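Local structure of probable glutathione reductase (Sinorhizobium meliloti, 4DNA) at residues 178-183 with 204-208; 186-190 with 221-226; 171-177 with 194-200; 350-356 with 403-409. The protein probably catalyses the NADPH-dependent reduction of glutathione disulfide to glutathione, using one bound FAD per subunit of a homodimer. All coordinates share one frame; numbering follows the deposited sequence.

Contact 1 of 4, residues 178-183 with 204-208; sequences GGYIAV and EILSR. With FAD (flavin-adenine dinucleotide), chain C.
The side chains of V183 and L206 reach toward each other tip to tip, CG2 of V183 lying 3.8 Å from CD2 of L206. With CG of L206 beside its own backbone N (chi1 -47°), the same methyl is carried over the start of helix 180-191, 3.5 Å from C of G179. I205 meets the other branch of V183 at a slant: its CD1 is 4.1 Å from V183 CG1. Branched aliphatic chains suit this buried spot, since one valine can offer a methyl to each neighbour. Behind them the backbones join directly, N of L206 donating to O of G178 over 2.8 Å, nearly straight at N-H (164°) but tilted from the carbonyl plane. G178 and G179 belong to the glycine-rich turn of a Rossmann-type GxGxxA pattern, predicted to bind the dinucleotide. G179 sits at the N-cap, its O accepting from N of V183, and the turn passes the 204-208 loop with CA of G178 4.7 Å from CA of I205. Y180 heads the other way, its ring standing almost perpendicular to the flavin and presenting its hydroxyl edge. Its OH lies 3.0 Å from FAD C9A, and its CE2 is 3.8 Å from FAD N5. As in other glutathione reductases, this tyrosine probably lies over the nicotinamide pocket until NADPH enters.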
# COMPACT_ATOMS: atom_id res chain seq x y z
N GLY A 178 5.72 -14.98 21.56
CA GLY A 178 5.55 -15.33 20.16
C GLY A 178 4.53 -14.52 19.37
O GLY A 178 4.40 -14.70 18.17
N GLY A 179 3.81 -13.63 20.04
CA GLY A 179 2.78 -12.85 19.38
C GLY A 179 3.30 -11.63 18.66
O GLY A 179 4.52 -11.41 18.54
N TYR A 180 2.37 -10.82 18.17
CA TYR A 180 2.72 -9.69 17.35
C TYR A 180 3.61 -8.64 18.05
O TYR A 180 4.42 -7.98 17.38
CB TYR A 180 1.47 -9.06 16.73
CG TYR A 180 0.74 -8.06 17.58
CD1 TYR A 180 -0.19 -8.47 18.55
CD2 TYR A 180 0.95 -6.68 17.38
CE1 TYR A 180 -0.88 -7.54 19.31
CE2 TYR A 180 0.27 -5.73 18.14
CZ TYR A 180 -0.64 -6.16 19.11
OH TYR A 180 -1.31 -5.23 19.86
N ILE A 181 3.46 -8.50 19.38
CA ILE A 181 4.28 -7.54 20.13
C ILE A 181 5.74 -7.94 20.13
O ILE A 181 6.62 -7.13 19.87
CB ILE A 181 3.78 -7.34 21.58
CG1 ILE A 181 2.40 -6.67 21.57
CG2 ILE A 181 4.72 -6.46 22.40
CD1 ILE A 181 1.71 -6.67 22.91
N ALA A 182 5.96 -9.22 20.42
CA ALA A 182 7.28 -9.81 20.44
C ALA A 182 7.95 -9.61 19.09
O ALA A 182 9.04 -9.03 19.02
CB ALA A 182 7.20 -11.27 20.80
N VAL A 183 7.30 -10.03 18.02
CA VAL A 183 7.94 -9.98 16.71
C VAL A 183 8.21 -8.56 16.22
O VAL A 183 9.22 -8.32 15.58
CB VAL A 183 7.26 -10.86 15.66
CG1 VAL A 183 7.24 -12.31 16.13
CG2 VAL A 183 5.86 -10.39 15.36
N GLU A 204 5.54 -22.62 16.68
CA GLU A 204 5.82 -21.59 15.67
C GLU A 204 5.30 -20.24 16.11
O GLU A 204 4.28 -20.16 16.79
CB GLU A 204 5.19 -21.98 14.33
CG GLU A 204 5.43 -23.44 13.96
CD GLU A 204 4.96 -23.83 12.57
OE1 GLU A 204 4.71 -22.94 11.73
OE2 GLU A 204 4.85 -25.04 12.31
N ILE A 205 6.01 -19.18 15.74
CA ILE A 205 5.62 -17.80 16.13
C ILE A 205 4.29 -17.39 15.50
O ILE A 205 3.86 -18.01 14.53
CB ILE A 205 6.69 -16.75 15.75
CG1 ILE A 205 7.00 -16.81 14.26
CG2 ILE A 205 7.95 -16.95 16.59
CD1 ILE A 205 7.86 -15.66 13.77
N LEU A 206 3.63 -16.38 16.06
CA LEU A 206 2.33 -15.95 15.55
C LEU A 206 1.46 -17.15 15.19
O LEU A 206 0.97 -17.26 14.06
CB LEU A 206 2.51 -15.06 14.32
CG LEU A 206 3.55 -13.96 14.42
CD1 LEU A 206 3.71 -13.28 13.08
CD2 LEU A 206 3.13 -12.96 15.47
N SER A 207 1.29 -18.04 16.16
CA SER A 207 0.56 -19.31 16.01
C SER A 207 -0.88 -19.21 15.48
O SER A 207 -1.43 -20.22 15.01
CB SER A 207 0.52 -20.00 17.36
OG SER A 207 -0.11 -19.14 18.30
N ARG A 208 -1.49 -18.03 15.59
CA ARG A 208 -2.86 -17.77 15.12
C ARG A 208 -2.89 -17.43 13.63
O ARG A 208 -3.96 -17.41 13.02
CB ARG A 208 -3.49 -16.61 15.90
CG ARG A 208 -3.85 -16.93 17.33
CD ARG A 208 -5.16 -17.71 17.41
NE ARG A 208 -5.93 -17.30 18.58
CZ ARG A 208 -7.22 -17.59 18.79
NH1 ARG A 208 -7.91 -18.30 17.89
NH2 ARG A 208 -7.82 -17.16 19.89
PA FAD C . -6.45 1.73 26.87
O1A FAD C . -5.66 0.53 27.37
O2A FAD C . -6.11 2.44 25.58
O5B FAD C . -6.47 2.85 28.02
C5B FAD C . -7.37 2.81 29.14
C4B FAD C . -6.87 3.85 30.11
O4B FAD C . -7.47 3.74 31.40
C3B FAD C . -5.37 3.70 30.30
O3B FAD C . -4.74 4.93 29.92
C2B FAD C . -5.21 3.36 31.77
O2B FAD C . -4.02 3.94 32.31
C1B FAD C . -6.46 3.94 32.41
N9A FAD C . -6.90 3.24 33.64
C8A FAD C . -6.72 1.93 33.89
N7A FAD C . -7.25 1.56 35.08
C5A FAD C . -7.79 2.66 35.61
C6A FAD C . -8.52 2.95 36.85
N6A FAD C . -8.71 1.92 37.73
N1A FAD C . -8.95 4.22 37.07
C2A FAD C . -8.72 5.20 36.16
N3A FAD C . -8.06 5.00 34.99
C4A FAD C . -7.58 3.77 34.66
N1 FAD C . -3.87 -1.97 18.34
C2 FAD C . -4.04 -1.77 17.01
O2 FAD C . -5.20 -1.71 16.55
N3 FAD C . -3.00 -1.63 16.17
C4 FAD C . -1.72 -1.69 16.59
O4 FAD C . -0.77 -1.55 15.77
C4X FAD C . -1.45 -1.92 18.03
N5 FAD C . -0.19 -1.98 18.52
C5X FAD C . 0.00 -2.18 19.85
C6 FAD C . 1.30 -2.25 20.36
C7 FAD C . 1.52 -2.47 21.73
C7M FAD C . 2.94 -2.53 22.23
C8 FAD C . 0.35 -2.61 22.66
C8M FAD C . 0.52 -2.84 24.14
C9 FAD C . -0.94 -2.55 22.15
C9A FAD C . -1.16 -2.34 20.79
N10 FAD C . -2.47 -2.28 20.29
C10 FAD C . -2.64 -2.06 18.90
C1' FAD C . -3.61 -2.44 21.21
C2' FAD C . -4.28 -1.12 21.59
O2' FAD C . -3.30 -0.23 22.14
C3' FAD C . -5.43 -1.37 22.57
O3' FAD C . -6.25 -2.41 22.05
C4' FAD C . -6.29 -0.13 22.81
O4' FAD C . -5.51 0.87 23.49
C5' FAD C . -7.51 -0.46 23.65
O5' FAD C . -7.85 0.68 24.44
P FAD C . -8.84 0.62 25.72
O1P FAD C . -10.05 1.49 25.44
O2P FAD C . -9.02 -0.81 26.17
O3P FAD C . -8.02 1.38 26.87

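Contact 2 of 4, residues 186-190 with 221-226; sequences ANIFH and MEEKGI
N187 and K224 are joined by a direct hydrogen bond between side chains, which cross at about a right angle. NZ of K224 donates to OD1 of N187 over 2.8 Å, nearly along the C=O axis, and also to O of Q348. N187 ND2 in turn donates to O of V183, one turn back in its own helix, which fixes the flip of the amide and turns OD1 to the lysine. A long flexible lysine suits the place because its extended chain spans the gap between the helices. A second polar link runs through a water: lying at the edge of the H190 ring, 2.7 Å from ND1, the water donates to O of G225. The loop that supplies this carbonyl ends helix 211-223 in a Schellman motif: N of I226 bonds to M221 O and N of G225 to E222 O, with G225 as the positive-phi C-prime residue. Glycine suits it, as a CB there would press on the preceding carbonyl. Over one face of the H190 imidazole, CG1 of I226 makes a CH-pi contact, 3.8 Å from the ring centroid. Putting an alanine in place of H190 would probably strip I226 of this flat cover and cost the water its ring partner. Apolar packing adds the methyl CE of selenomethionine M221, bent at chi3 (90°), 3.8 Å from CB of A186. The same CE lies alongside the N187 amide, 3.4 Å from ND2.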
# COMPACT_ATOMS: atom_id res chain seq x y z
N ALA A 186 11.30 -7.19 18.34
CA ALA A 186 12.48 -7.88 17.86
C ALA A 186 12.95 -7.27 16.56
O ALA A 186 14.14 -7.05 16.35
CB ALA A 186 12.21 -9.35 17.68
N ASN A 187 12.00 -7.00 15.67
CA ASN A 187 12.34 -6.33 14.43
C ASN A 187 12.79 -4.88 14.63
O ASN A 187 13.73 -4.43 13.97
CB ASN A 187 11.21 -6.44 13.42
CG ASN A 187 11.20 -7.78 12.74
OD1 ASN A 187 11.95 -8.00 11.80
ND2 ASN A 187 10.37 -8.69 13.22
N ILE A 188 12.13 -4.15 15.54
CA ILE A 188 12.52 -2.78 15.80
C ILE A 188 13.97 -2.78 16.30
O ILE A 188 14.85 -2.16 15.69
CB ILE A 188 11.56 -2.06 16.78
CG1 ILE A 188 10.24 -1.70 16.07
CG2 ILE A 188 12.17 -0.77 17.30
CD1 ILE A 188 9.07 -1.55 17.00
N PHE A 189 14.24 -3.51 17.38
CA PHE A 189 15.57 -3.53 17.94
C PHE A 189 16.62 -4.01 16.96
O PHE A 189 17.69 -3.41 16.87
CB PHE A 189 15.62 -4.32 19.26
CG PHE A 189 14.98 -3.60 20.41
CD1 PHE A 189 15.33 -2.27 20.70
CD2 PHE A 189 14.02 -4.21 21.19
CE1 PHE A 189 14.74 -1.59 21.74
CE2 PHE A 189 13.44 -3.54 22.24
CZ PHE A 189 13.79 -2.22 22.52
N HIS A 190 16.32 -5.07 16.21
CA HIS A 190 17.28 -5.59 15.24
C HIS A 190 17.66 -4.54 14.25
O HIS A 190 18.84 -4.29 14.02
CB HIS A 190 16.79 -6.83 14.51
CG HIS A 190 17.78 -7.34 13.49
ND1 HIS A 190 18.78 -8.20 13.82
CD2 HIS A 190 17.94 -7.06 12.14
CE1 HIS A 190 19.51 -8.47 12.73
NE2 HIS A 190 19.00 -7.77 11.70
N MSE A 221 13.34 -13.38 9.17
CA MSE A 221 13.92 -12.93 10.44
C MSE A 221 15.26 -13.57 10.70
O MSE A 221 16.23 -12.86 10.93
CB MSE A 221 12.95 -13.17 11.59
CG MSE A 221 12.02 -11.96 11.71
SE MSE A 221 10.60 -12.25 13.05
CE MSE A 221 11.47 -11.57 14.68
N GLU A 222 15.34 -14.90 10.66
CA GLU A 222 16.61 -15.55 10.99
C GLU A 222 17.63 -15.46 9.87
O GLU A 222 18.84 -15.44 10.11
CB GLU A 222 16.43 -16.96 11.56
CG GLU A 222 16.01 -18.06 10.60
CD GLU A 222 15.99 -19.42 11.29
OE1 GLU A 222 16.04 -19.45 12.55
OE2 GLU A 222 15.92 -20.46 10.59
N GLU A 223 17.13 -15.35 8.64
CA GLU A 223 17.95 -15.03 7.47
C GLU A 223 18.70 -13.72 7.67
O GLU A 223 19.83 -13.59 7.22
CB GLU A 223 17.06 -14.92 6.22
CG GLU A 223 17.66 -15.44 4.93
CD GLU A 223 18.62 -14.47 4.26
OE1 GLU A 223 18.45 -13.23 4.42
OE2 GLU A 223 19.57 -14.94 3.57
N LYS A 224 18.09 -12.76 8.37
CA LYS A 224 18.71 -11.44 8.54
C LYS A 224 19.48 -11.26 9.85
O LYS A 224 19.95 -10.16 10.15
CB LYS A 224 17.72 -10.29 8.28
CG LYS A 224 16.72 -9.99 9.38
CD LYS A 224 15.76 -8.90 8.94
CE LYS A 224 14.47 -8.92 9.76
NZ LYS A 224 13.67 -7.67 9.65
N GLY A 225 19.64 -12.33 10.61
CA GLY A 225 20.46 -12.29 11.82
C GLY A 225 19.68 -12.22 13.11
O GLY A 225 20.17 -11.72 14.12
N ILE A 226 18.45 -12.72 13.11
CA ILE A 226 17.72 -12.83 14.37
C ILE A 226 17.69 -14.30 14.81
O ILE A 226 17.28 -15.18 14.04
CB ILE A 226 16.32 -12.18 14.31
CG1 ILE A 226 16.45 -10.71 13.86
CG2 ILE A 226 15.62 -12.30 15.66
CD1 ILE A 226 15.15 -9.94 13.72
O HOH W 1 20.40 -9.20 15.77

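Contact 3 of 4, residues 171-177 with 194-200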
# COMPACT_ATOMS: atom_id res chain seq x y z
N GLU A 171 22.84 -3.24 23.84
CA GLU A 171 23.69 -3.75 22.79
C GLU A 171 23.20 -5.16 22.45
O GLU A 171 23.39 -5.64 21.33
CB GLU A 171 25.16 -3.68 23.23
CG GLU A 171 26.06 -4.84 22.78
CD GLU A 171 27.34 -4.98 23.61
OE1 GLU A 171 27.34 -4.66 24.83
OE2 GLU A 171 28.36 -5.42 23.03
N SER A 172 22.55 -5.81 23.42
CA SER A 172 21.86 -7.08 23.19
C SER A 172 20.52 -7.12 23.93
O SER A 172 20.40 -6.58 25.03
CB SER A 172 22.73 -8.28 23.56
OG SER A 172 23.25 -8.16 24.87
N ILE A 173 19.51 -7.74 23.29
CA ILE A 173 18.20 -8.01 23.91
C ILE A 173 17.74 -9.46 23.68
O ILE A 173 18.01 -10.06 22.63
CB ILE A 173 17.10 -7.03 23.44
CG1 ILE A 173 15.95 -7.00 24.46
CG2 ILE A 173 16.56 -7.38 22.05
CD1 ILE A 173 15.13 -5.73 24.41
N LEU A 174 17.04 -10.01 24.67
CA LEU A 174 16.38 -11.29 24.52
C LEU A 174 14.91 -11.12 24.81
O LEU A 174 14.54 -10.74 25.91
CB LEU A 174 16.99 -12.34 25.45
CG LEU A 174 16.24 -13.68 25.51
CD1 LEU A 174 16.51 -14.50 24.28
CD2 LEU A 174 16.57 -14.47 26.76
N ILE A 175 14.08 -11.44 23.82
CA ILE A 175 12.63 -11.30 23.93
C ILE A 175 11.87 -12.63 23.94
O ILE A 175 11.77 -13.30 22.93
CB ILE A 175 12.05 -10.47 22.78
CG1 ILE A 175 12.67 -9.08 22.77
CG2 ILE A 175 10.54 -10.38 22.93
CD1 ILE A 175 12.67 -8.43 21.41
N ALA A 176 11.32 -12.96 25.11
CA ALA A 176 10.37 -14.05 25.24
C ALA A 176 8.97 -13.62 24.75
O ALA A 176 8.51 -12.51 25.06
CB ALA A 176 10.31 -14.50 26.68
N GLY A 177 8.31 -14.48 24.00
CA GLY A 177 6.97 -14.19 23.49
C GLY A 177 6.90 -14.57 22.03
O GLY A 177 7.90 -14.50 21.32
N VAL A 194 20.67 -3.70 17.62
CA VAL A 194 20.70 -4.50 18.83
C VAL A 194 20.84 -5.95 18.41
O VAL A 194 20.10 -6.40 17.54
CB VAL A 194 19.40 -4.36 19.64
CG1 VAL A 194 19.45 -5.22 20.90
CG2 VAL A 194 19.14 -2.91 20.01
N LYS A 195 21.81 -6.66 18.99
CA LYS A 195 21.89 -8.11 18.82
C LYS A 195 20.62 -8.71 19.42
O LYS A 195 20.44 -8.71 20.63
CB LYS A 195 23.15 -8.64 19.52
CG LYS A 195 23.21 -10.15 19.70
CD LYS A 195 23.85 -10.84 18.50
CE LYS A 195 24.03 -12.34 18.75
NZ LYS A 195 22.77 -13.10 18.49
N THR A 196 19.73 -9.20 18.55
CA THR A 196 18.37 -9.60 18.97
C THR A 196 18.15 -11.11 19.03
O THR A 196 18.45 -11.81 18.08
CB THR A 196 17.30 -8.96 18.06
OG1 THR A 196 17.29 -7.54 18.23
CG2 THR A 196 15.91 -9.49 18.38
N THR A 197 17.60 -11.60 20.14
CA THR A 197 17.19 -13.01 20.24
C THR A 197 15.73 -13.13 20.69
O THR A 197 15.31 -12.45 21.62
CB THR A 197 18.08 -13.82 21.21
OG1 THR A 197 19.45 -13.45 21.03
CG2 THR A 197 17.92 -15.31 21.00
N LEU A 198 14.98 -13.99 20.02
CA LEU A 198 13.56 -14.20 20.35
C LEU A 198 13.31 -15.65 20.80
O LEU A 198 13.76 -16.59 20.13
CB LEU A 198 12.68 -13.85 19.15
CG LEU A 198 11.17 -14.06 19.16
CD1 LEU A 198 10.42 -13.02 19.98
CD2 LEU A 198 10.69 -14.00 17.73
N ILE A 199 12.61 -15.81 21.92
CA ILE A 199 12.31 -17.15 22.44
C ILE A 199 10.82 -17.33 22.76
O ILE A 199 10.15 -16.42 23.25
CB ILE A 199 13.22 -17.52 23.63
CG1 ILE A 199 13.06 -19.01 23.99
CG2 ILE A 199 12.97 -16.60 24.82
CD1 ILE A 199 13.89 -19.47 25.18
N TYR A 200 10.33 -18.53 22.47
CA TYR A 200 8.90 -18.80 22.49
C TYR A 200 8.64 -20.24 22.85
O TYR A 200 9.33 -21.13 22.39
CB TYR A 200 8.30 -18.52 21.12
CG TYR A 200 6.78 -18.61 21.04
CD1 TYR A 200 5.95 -18.19 22.12
CD2 TYR A 200 6.17 -19.07 19.88
CE1 TYR A 200 4.56 -18.26 22.03
CE2 TYR A 200 4.78 -19.14 19.78
CZ TYR A 200 3.98 -18.74 20.85
OH TYR A 200 2.60 -18.81 20.70
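Strands 172-176 and 195-199 are the two parallel strands of a beta-alpha-beta crossover, joined by helix 180-191, in the Rossmann-type domain predicted to bind the dinucleotide. They are neighbours in the middle of its parallel sheet, flanked by strands 259-262 and 227-229. Six backbone bonds form the ladder. K195, T197 and I199 each donate and accept, as when N of T197 bonds to O of I173 (3.0 Å) and O of T197 takes N of I175 (2.7 Å). The axes differ by 17° in direction, and the one-to-one pairing runs from S172 with K195 to A176 with I199. I173, I175, T196 and L198 share one sheet face, where A186 and F189 of the crossover helix pack. T196 serves this face well: it lies side by side with I173, its OG1 3.9 Å from I173 CG2, while OG1 donates back to O of V194 over 3.1 Å from above the carbonyl plane. A valine in its place would probably leave the V194 carbonyl without this hydroxyl donor. G177, first glycine of the GxGxxA pattern and just past the strand, has backbone angles that themselves call for glycine. On the opposite face, L174 has CG turned away from its own N (chi1 172°), which carries CD1 across to 3.5 Å from CB of T197. Further along that face, CB of A176 rests 3.9 Å from CG2 of I199.

Contact 4 of 4, residues 350-356 with 403-409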
# COMPACT_ATOMS: atom_id res chain seq x y z
N GLU A 350 6.39 -6.82 6.66
CA GLU A 350 5.06 -6.69 7.23
C GLU A 350 4.18 -7.88 6.95
O GLU A 350 4.33 -8.55 5.93
CB GLU A 350 4.33 -5.49 6.66
CG GLU A 350 4.41 -4.25 7.49
CD GLU A 350 3.98 -3.05 6.69
OE1 GLU A 350 2.76 -2.80 6.61
OE2 GLU A 350 4.88 -2.37 6.12
N ILE A 351 3.23 -8.11 7.84
CA ILE A 351 2.11 -8.98 7.55
C ILE A 351 0.85 -8.11 7.44
O ILE A 351 0.73 -7.08 8.09
CB ILE A 351 2.02 -10.15 8.57
CG1 ILE A 351 3.29 -11.01 8.44
CG2 ILE A 351 0.79 -11.00 8.31
CD1 ILE A 351 3.57 -11.95 9.59
N GLY A 352 -0.05 -8.50 6.54
CA GLY A 352 -1.38 -7.94 6.44
C GLY A 352 -2.32 -9.11 6.21
O GLY A 352 -2.04 -9.98 5.38
N THR A 353 -3.43 -9.15 6.94
CA THR A 353 -4.28 -10.33 6.89
C THR A 353 -5.75 -10.03 7.15
O THR A 353 -6.07 -9.24 8.01
CB THR A 353 -3.75 -11.46 7.82
OG1 THR A 353 -4.45 -12.67 7.54
CG2 THR A 353 -3.89 -11.11 9.29
N VAL A 354 -6.60 -10.67 6.36
CA VAL A 354 -8.06 -10.61 6.47
C VAL A 354 -8.55 -12.02 6.31
O VAL A 354 -7.96 -12.81 5.54
CB VAL A 354 -8.74 -9.89 5.30
CG1 VAL A 354 -10.04 -9.27 5.76
CG2 VAL A 354 -7.83 -8.85 4.64
N GLY A 355 -9.65 -12.33 6.99
CA GLY A 355 -10.29 -13.62 6.84
C GLY A 355 -9.55 -14.71 7.55
O GLY A 355 -8.78 -14.44 8.46
N ILE A 356 -9.76 -15.95 7.10
CA ILE A 356 -9.33 -17.15 7.82
C ILE A 356 -8.12 -17.87 7.18
O ILE A 356 -7.88 -17.74 5.98
CB ILE A 356 -10.52 -18.13 7.96
CG1 ILE A 356 -11.05 -18.52 6.57
CG2 ILE A 356 -11.62 -17.50 8.80
CD1 ILE A 356 -12.10 -19.62 6.54
N VAL A 403 -12.16 -16.17 1.16
CA VAL A 403 -12.48 -16.30 2.58
C VAL A 403 -11.26 -15.92 3.43
O VAL A 403 -11.34 -15.83 4.66
CB VAL A 403 -12.92 -17.76 2.93
CG1 VAL A 403 -14.18 -18.17 2.16
CG2 VAL A 403 -11.80 -18.77 2.68
N GLY A 404 -10.13 -15.70 2.75
CA GLY A 404 -8.90 -15.34 3.41
C GLY A 404 -7.93 -14.80 2.40
O GLY A 404 -7.79 -15.34 1.29
N ALA A 405 -7.28 -13.70 2.78
CA ALA A 405 -6.17 -13.09 2.05
C ALA A 405 -5.06 -12.76 3.05
O ALA A 405 -5.32 -12.21 4.12
CB ALA A 405 -6.61 -11.84 1.35
N HIS A 406 -3.82 -13.14 2.70
CA HIS A 406 -2.64 -13.02 3.54
C HIS A 406 -1.46 -12.56 2.74
O HIS A 406 -1.14 -13.13 1.69
CB HIS A 406 -2.32 -14.37 4.17
CG HIS A 406 -3.53 -15.10 4.68
ND1 HIS A 406 -4.06 -14.87 5.90
CD2 HIS A 406 -4.33 -16.07 4.07
CE1 HIS A 406 -5.14 -15.65 6.06
NE2 HIS A 406 -5.30 -16.39 4.95
N ILE A 407 -0.82 -11.51 3.24
CA ILE A 407 0.28 -10.83 2.56
C ILE A 407 1.47 -10.72 3.49
O ILE A 407 1.35 -10.26 4.62
CB ILE A 407 -0.07 -9.37 2.16
CG1 ILE A 407 -1.46 -9.27 1.51
CG2 ILE A 407 0.99 -8.80 1.23
CD1 ILE A 407 -1.57 -9.93 0.15
N LEU A 408 2.62 -11.18 3.02
CA LEU A 408 3.88 -10.94 3.71
C LEU A 408 4.74 -10.08 2.79
O LEU A 408 5.08 -10.49 1.68
CB LEU A 408 4.57 -12.26 4.02
CG LEU A 408 5.91 -12.16 4.74
CD1 LEU A 408 5.74 -11.51 6.10
CD2 LEU A 408 6.52 -13.55 4.88
N GLY A 409 5.08 -8.88 3.24
CA GLY A 409 5.83 -7.97 2.39
C GLY A 409 5.42 -6.53 2.57
O GLY A 409 4.57 -6.21 3.40
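Chi1 of T353 (-169°) sends OG1 to the side away from its backbone N, and chi1 of H406 (-43°) swings the imidazole beside its own N, so that hydroxyl and ring meet across the strands. OG1 of T353 lies 2.8 Å from H406 ND1, near the ring plane, and either may be the donor. Beyond CE1, H406 NE2 donates to O of I356, a weak bond of 3.1 Å. Histidine suits the place because its two ring nitrogens, either side of CE1, can each meet a polar atom of the facing segment; the T353 bond, with some help from the weak one, probably sets the rotation of the ring. T353 and H406 form a non-hydrogen-bonded pair; the pairs on either side, G352 with I407 and V354 with A405, carry the backbone bonds. This is the antiparallel sheet of the dimerisation domain, where strand 351-355 runs between strands 343-345 and 402-408. V354 and I407 face helix 412-424, whereas I351, H406 and L408 meet M213 of helix 211-223. On that second face CD1 of L408 comes 3.4 Å from CG1 of I351, the two chains slanting across each other. V403 and G404 form a classic bulge opposite V394. G355 and G404 approach to 4.1 Å between CA atoms, and glycine suits both, because a CB on G355 would run into O of V403 and one on G404 into O of I356. Past them N of I356 donates to O of V403 over 2.9 Å, and CD1 of I356 packs 4.0 Å from CG2 of V403.

Contacts 1, 3 and 4 are largely buried, while contact 2 lies partly toward the surface and is the one with a bridging water. Contacts 1, 2 and 3 share one Rossmann-type unit: helix 180-191 supplies its start to contact 1 and its later turns to contact 2, and the strands it connects form contact 3. Contact 4 belongs to the dimerisation domain and meets contact 1 where I351 CD1 packs on L206 CD1. Backbone ladders dominate contacts 3 and 4, parallel in one and antiparallel in the other, whereas side chains carry most of contact 2. Of the four, contact 1 alone reaches the flavin.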